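Local coordinates for putative cell adhesion protein (Parabacteroides distasonis, PDB 3LIU) that probably serves as a fimbrillin of the FimA/Mfa1 family, a pilus subunit thought to take part in cell adhesion, at residues A[136-150]-A[155-169]. Residues are numbered along the deposited sequence; the frame is centred on the assembly and turned at random.
Sequences LVANTTNYIGYDDEV and VKDISGKEVYGAGPV
Val155 lays its CG2 over one face of the Tyr143 ring, a CH-pi contact 3.9 Å from the centroid, while Thr141 CG2 covers the opposite face. The other Val155 branch, CG1, anti to the backbone N, reaches the Tyr146 ring, so one valine touches both tyrosines. Val155 opens the type I' turn of a hairpin, and at the turn's far end Ile158 O takes the Tyr143 hydroxyl at 2.8 Å. The OH comes from above the carbonyl plane, 43° out of it; Val155 N meets the same oxygen from the other face.

Gly160 CA lies 3.1 Å from Thr141 O in a CA-H...O contact. From Lys161 the chain pairs with strand 141-144 in parallel fashion: Lys161 N bonds to Thr141 O, and Lys161 O receives Tyr143 N.

Glu162 folds back at chi2 (67°), which brings its carboxylate to the backbone N-H groups of Gly145 and Tyr146. OE2 accepts Gly145 N at 2.9 Å through its syn lone pair, and Gly165 N on the anti side at 2.8 Å. OE1 takes Tyr146 N from above the carboxylate plane, 45° out of it.

Val163 N closes on Tyr143 O, and its CG2 packs on Ile144 CG1. The CB of Tyr164 lies against Ile144 CG2 at 3.6 Å. Farther along, Gly167 N bonds to Asp147 O, and Val169 CG2 then meets Ile144 CG2 at 3.7 Å. Leu19 and Leu132, from strands 16-24 and 127-136, also touch Ile144.

Three firm backbone N-H bonds thus converge on the buried Glu162 carboxylate; they would probably stabilise its negative charge, and they tie the loops after both strands together at the edge of this fimbrillin beta domain.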
loop_
_atom_site.group_PDB
_atom_site.type_symbol
_atom_site.label_atom_id
_atom_site.label_comp_id
_atom_site.label_asym_id
_atom_site.label_seq_id
_atom_site.Cartn_x
_atom_site.Cartn_y
_atom_site.Cartn_z
ATOM N N LEU A 136 8.951 17.873 -26.216
ATOM C CA LEU A 136 7.897 18.877 -26.325
ATOM C C LEU A 136 8.254 19.837 -27.453
ATOM O O LEU A 136 9.360 20.354 -27.506
ATOM C CB LEU A 136 7.711 19.618 -24.976
ATOM C CG LEU A 136 7.345 18.737 -23.753
ATOM C CD1 LEU A 136 7.557 19.445 -22.392
ATOM C CD2 LEU A 136 5.923 18.187 -23.855
ATOM N N VAL A 137 7.308 20.066 -28.357
ATOM C CA VAL A 137 7.508 20.934 -29.520
ATOM C C VAL A 137 7.111 22.353 -29.147
ATOM O O VAL A 137 6.093 22.584 -28.484
ATOM C CB VAL A 137 6.690 20.425 -30.720
ATOM C CG1 VAL A 137 6.756 21.397 -31.895
ATOM C CG2 VAL A 137 7.208 19.074 -31.125
ATOM N N ALA A 138 7.948 23.295 -29.542
ATOM C CA ALA A 138 7.733 24.712 -29.201
ATOM C C ALA A 138 6.504 25.288 -29.900
ATOM O O ALA A 138 6.119 24.839 -30.984
ATOM C CB ALA A 138 8.976 25.540 -29.531
ATOM N N ASN A 139 5.867 26.248 -29.228
ATOM C CA ASN A 139 4.784 27.032 -29.811
ATOM C C ASN A 139 3.639 26.191 -30.308
ATOM O O ASN A 139 3.142 26.420 -31.390
ATOM C CB ASN A 139 5.330 27.890 -30.956
ATOM C CG ASN A 139 6.451 28.789 -30.501
ATOM O OD1 ASN A 139 6.381 29.380 -29.424
ATOM N ND2 ASN A 139 7.502 28.876 -31.292
ATOM N N THR A 140 3.219 25.216 -29.513
ATOM C CA THR A 140 2.101 24.371 -29.894
ATOM C C THR A 140 1.595 23.602 -28.697
ATOM O O THR A 140 2.295 23.491 -27.699
ATOM C CB THR A 140 2.488 23.360 -31.001
ATOM O OG1 THR A 140 1.291 22.779 -31.508
ATOM C CG2 THR A 140 3.380 22.254 -30.488
ATOM N N THR A 141 0.390 23.053 -28.811
ATOM C CA THR A 141 -0.145 22.189 -27.781
ATOM C C THR A 141 0.422 20.744 -27.881
ATOM O O THR A 141 0.189 20.038 -28.866
ATOM C CB THR A 141 -1.693 22.196 -27.772
ATOM O OG1 THR A 141 -2.158 23.525 -27.505
ATOM C CG2 THR A 141 -2.233 21.252 -26.671
ATOM N N ASN A 142 1.181 20.324 -26.868
ATOM C CA ASN A 142 1.658 18.944 -26.800
ATOM C C ASN A 142 0.697 18.096 -25.982
ATOM O O ASN A 142 0.309 18.482 -24.872
ATOM C CB ASN A 142 3.044 18.843 -26.176
ATOM C CG ASN A 142 4.100 19.487 -27.025
ATOM O OD1 ASN A 142 4.714 18.833 -27.875
ATOM N ND2 ASN A 142 4.326 20.767 -26.805
ATOM N N TYR A 143 0.352 16.929 -26.519
ATOM C CA TYR A 143 -0.545 16.027 -25.825
ATOM C C TYR A 143 0.214 14.783 -25.347
ATOM O O TYR A 143 1.088 14.261 -26.059
ATOM C CB TYR A 143 -1.680 15.613 -26.768
ATOM C CG TYR A 143 -2.606 16.727 -27.177
ATOM C CD1 TYR A 143 -3.562 17.191 -26.300
ATOM C CD2 TYR A 143 -2.544 17.280 -28.452
ATOM C CE1 TYR A 143 -4.405 18.197 -26.646
ATOM C CE2 TYR A 143 -3.397 18.291 -28.816
ATOM C CZ TYR A 143 -4.325 18.746 -27.893
ATOM O OH TYR A 143 -5.207 19.742 -28.184
ATOM N N ILE A 144 -0.107 14.328 -24.137
ATOM C CA ILE A 144 0.366 13.049 -23.649
ATOM C C ILE A 144 -0.816 12.205 -23.248
ATOM O O ILE A 144 -1.561 12.523 -22.293
ATOM C CB ILE A 144 1.341 13.208 -22.476
ATOM C CG1 ILE A 144 2.560 14.012 -22.936
ATOM C CG2 ILE A 144 1.722 11.819 -21.906
ATOM C CD1 ILE A 144 3.569 14.340 -21.814
ATOM N N GLY A 145 -0.995 11.117 -23.985
ATOM C CA GLY A 145 -2.022 10.137 -23.684
ATOM C C GLY A 145 -3.295 10.237 -24.504
ATOM O O GLY A 145 -4.269 9.550 -24.192
ATOM N N TYR A 146 -3.287 11.052 -25.564
ATOM C CA TYR A 146 -4.506 11.318 -26.332
ATOM C C TYR A 146 -4.594 10.518 -27.624
ATOM O O TYR A 146 -5.568 10.645 -28.367
ATOM C CB TYR A 146 -4.592 12.807 -26.654
ATOM C CG TYR A 146 -5.002 13.667 -25.514
ATOM C CD1 TYR A 146 -4.105 13.992 -24.495
ATOM C CD2 TYR A 146 -6.291 14.182 -25.448
ATOM C CE1 TYR A 146 -4.495 14.817 -23.445
ATOM C CE2 TYR A 146 -6.683 15.011 -24.415
ATOM C CZ TYR A 146 -5.790 15.306 -23.407
ATOM O OH TYR A 146 -6.205 16.130 -22.390
ATOM N N ASP A 147 -3.583 9.709 -27.913
ATOM C CA ASP A 147 -3.625 8.845 -29.094
ATOM C C ASP A 147 -2.666 7.685 -28.898
ATOM O O ASP A 147 -1.808 7.724 -28.008
ATOM C CB ASP A 147 -3.232 9.636 -30.321
ATOM C CG ASP A 147 -3.809 9.069 -31.594
ATOM O OD1 ASP A 147 -4.524 8.047 -31.537
ATOM O OD2 ASP A 147 -3.528 9.660 -32.646
ATOM N N ASP A 148 -2.802 6.662 -29.734
ATOM C CA ASP A 148 -1.928 5.483 -29.645
ATOM C C ASP A 148 -0.783 5.536 -30.669
ATOM O O ASP A 148 -0.186 4.523 -31.040
ATOM C CB ASP A 148 -2.743 4.182 -29.755
ATOM C CG ASP A 148 -3.509 4.073 -31.041
ATOM O OD1 ASP A 148 -3.259 4.866 -31.971
ATOM O OD2 ASP A 148 -4.368 3.166 -31.128
ATOM N N GLU A 149 -0.437 6.732 -31.097
ATOM C CA GLU A 149 0.676 6.894 -32.005
ATOM C C GLU A 149 1.166 8.338 -31.847
ATOM O O GLU A 149 0.379 9.181 -31.512
ATOM C CB GLU A 149 0.143 6.632 -33.399
ATOM C CG GLU A 149 1.132 6.270 -34.413
ATOM C CD GLU A 149 0.449 5.795 -35.670
ATOM O OE1 GLU A 149 -0.213 6.613 -36.339
ATOM O OE2 GLU A 149 0.553 4.590 -35.969
ATOM N N VAL A 150 2.453 8.602 -32.058
ATOM C CA VAL A 150 2.979 9.968 -32.016
ATOM C C VAL A 150 2.574 10.681 -33.322
ATOM O O VAL A 150 2.550 10.071 -34.380
ATOM C CB VAL A 150 4.522 9.955 -31.809
ATOM C CG1 VAL A 150 5.122 11.300 -31.983
ATOM C CG2 VAL A 150 4.838 9.431 -30.428
ATOM N N VAL A 155 -7.728 17.937 -30.807
ATOM C CA VAL A 155 -8.553 17.595 -29.678
ATOM C C VAL A 155 -9.377 18.849 -29.370
ATOM O O VAL A 155 -8.829 19.946 -29.107
ATOM C CB VAL A 155 -7.684 17.136 -28.494
ATOM C CG1 VAL A 155 -8.549 16.653 -27.348
ATOM C CG2 VAL A 155 -6.721 16.037 -28.954
ATOM N N LYS A 156 -10.696 18.700 -29.476
ATOM C CA LYS A 156 -11.626 19.822 -29.266
ATOM C C LYS A 156 -11.194 21.056 -30.043
ATOM O O LYS A 156 -11.135 22.152 -29.497
ATOM C CB LYS A 156 -11.726 20.114 -27.767
ATOM C CG LYS A 156 -12.023 18.841 -26.999
ATOM C CD LYS A 156 -12.733 19.049 -25.681
ATOM C CE LYS A 156 -13.097 17.684 -25.077
ATOM N NZ LYS A 156 -13.849 17.769 -23.768
ATOM N N ASP A 157 -10.871 20.853 -31.318
ATOM C CA ASP A 157 -10.500 21.921 -32.275
ATOM C C ASP A 157 -9.156 22.613 -31.999
ATOM O O ASP A 157 -8.772 23.517 -32.757
ATOM C CB ASP A 157 -11.617 22.986 -32.393
ATOM C CG ASP A 157 -13.015 22.390 -32.271
ATOM O OD1 ASP A 157 -13.575 21.968 -33.310
ATOM O OD2 ASP A 157 -13.551 22.342 -31.133
ATOM N N ILE A 158 -8.469 22.213 -30.921
ATOM C CA ILE A 158 -7.088 22.629 -30.641
ATOM C C ILE A 158 -6.170 21.584 -31.263
ATOM O O ILE A 158 -6.067 20.432 -30.762
ATOM C CB ILE A 158 -6.723 22.668 -29.106
ATOM C CG1 ILE A 158 -7.804 23.340 -28.254
ATOM C CG2 ILE A 158 -5.354 23.327 -28.897
ATOM C CD1 ILE A 158 -8.047 24.774 -28.547
ATOM N N SER A 159 -5.509 21.956 -32.348
ATOM C CA SER A 159 -4.597 21.043 -32.989
ATOM C C SER A 159 -3.248 21.144 -32.278
ATOM O O SER A 159 -2.919 22.160 -31.668
ATOM C CB SER A 159 -4.475 21.341 -34.489
ATOM O OG SER A 159 -3.465 22.304 -34.701
ATOM N N GLY A 160 -2.493 20.057 -32.327
ATOM C CA GLY A 160 -1.199 19.990 -31.676
ATOM C C GLY A 160 -0.516 18.687 -32.025
ATOM O O GLY A 160 -0.614 18.207 -33.149
ATOM N N LYS A 161 0.188 18.104 -31.073
ATOM C CA LYS A 161 0.970 16.909 -31.370
ATOM C C LYS A 161 1.006 15.996 -30.174
ATOM O O LYS A 161 1.331 16.443 -29.063
ATOM C CB LYS A 161 2.390 17.290 -31.730
ATOM C CG LYS A 161 3.183 16.145 -32.369
ATOM C CD LYS A 161 4.671 16.462 -32.399
ATOM C CE LYS A 161 5.420 15.498 -33.273
ATOM N NZ LYS A 161 6.761 15.245 -32.741
ATOM N N GLU A 162 0.633 14.742 -30.397
ATOM C CA GLU A 162 0.819 13.698 -29.394
ATOM C C GLU A 162 2.317 13.324 -29.383
ATOM O O GLU A 162 2.914 12.987 -30.417
ATOM C CB GLU A 162 -0.052 12.487 -29.718
ATOM C CG GLU A 162 0.199 11.268 -28.815
ATOM C CD GLU A 162 -0.213 11.508 -27.393
ATOM O OE1 GLU A 162 -1.253 12.177 -27.173
ATOM O OE2 GLU A 162 0.490 11.006 -26.486
ATOM N N VAL A 163 2.922 13.419 -28.210
ATOM C CA VAL A 163 4.360 13.271 -28.077
ATOM C C VAL A 163 4.760 12.025 -27.296
ATOM O O VAL A 163 5.928 11.698 -27.223
ATOM C CB VAL A 163 5.008 14.535 -27.455
ATOM C CG1 VAL A 163 4.737 15.759 -28.319
ATOM C CG2 VAL A 163 4.561 14.758 -26.008
ATOM N N TYR A 164 3.789 11.305 -26.756
ATOM C CA TYR A 164 4.029 10.069 -26.004
ATOM C C TYR A 164 3.510 8.878 -26.805
ATOM O O TYR A 164 4.257 7.932 -27.057
ATOM C CB TYR A 164 3.336 10.145 -24.645
ATOM C CG TYR A 164 3.143 8.841 -23.889
ATOM C CD1 TYR A 164 4.226 8.175 -23.308
ATOM C CD2 TYR A 164 1.882 8.328 -23.682
ATOM C CE1 TYR A 164 4.056 6.978 -22.582
ATOM C CE2 TYR A 164 1.691 7.139 -22.930
ATOM C CZ TYR A 164 2.787 6.483 -22.388
ATOM O OH TYR A 164 2.618 5.308 -21.673
ATOM N N GLY A 165 2.241 8.894 -27.191
ATOM C CA GLY A 165 1.778 7.953 -28.232
ATOM C C GLY A 165 1.406 6.516 -27.862
ATOM O O GLY A 165 1.241 5.674 -28.754
ATOM N N ALA A 166 1.200 6.214 -26.586
ATOM C CA ALA A 166 0.818 4.857 -26.205
ATOM C C ALA A 166 -0.488 4.805 -25.419
ATOM O O ALA A 166 -0.639 4.020 -24.494
ATOM C CB ALA A 166 1.967 4.169 -25.424
ATOM N N GLY A 167 -1.457 5.617 -25.802
ATOM C CA GLY A 167 -2.732 5.623 -25.118
ATOM C C GLY A 167 -2.651 6.394 -23.809
ATOM O O GLY A 167 -1.618 6.933 -23.473
ATOM N N PRO A 168 -3.765 6.466 -23.074
ATOM C CA PRO A 168 -3.764 7.216 -21.816
ATOM C C PRO A 168 -2.721 6.697 -20.796
ATOM O O PRO A 168 -2.405 5.507 -20.773
ATOM C CB PRO A 168 -5.209 7.085 -21.305
ATOM C CG PRO A 168 -5.874 6.078 -22.146
ATOM C CD PRO A 168 -5.093 5.923 -23.418
ATOM N N VAL A 169 -2.159 7.605 -20.002
ATOM C CA VAL A 169 -1.068 7.231 -19.087
ATOM C C VAL A 169 -1.608 6.388 -17.941
ATOM O O VAL A 169 -2.517 6.823 -17.236
ATOM C CB VAL A 169 -0.339 8.435 -18.513
ATOM C CG1 VAL A 169 0.923 7.974 -17.711
ATOM C CG2 VAL A 169 0.009 9.382 -19.655
#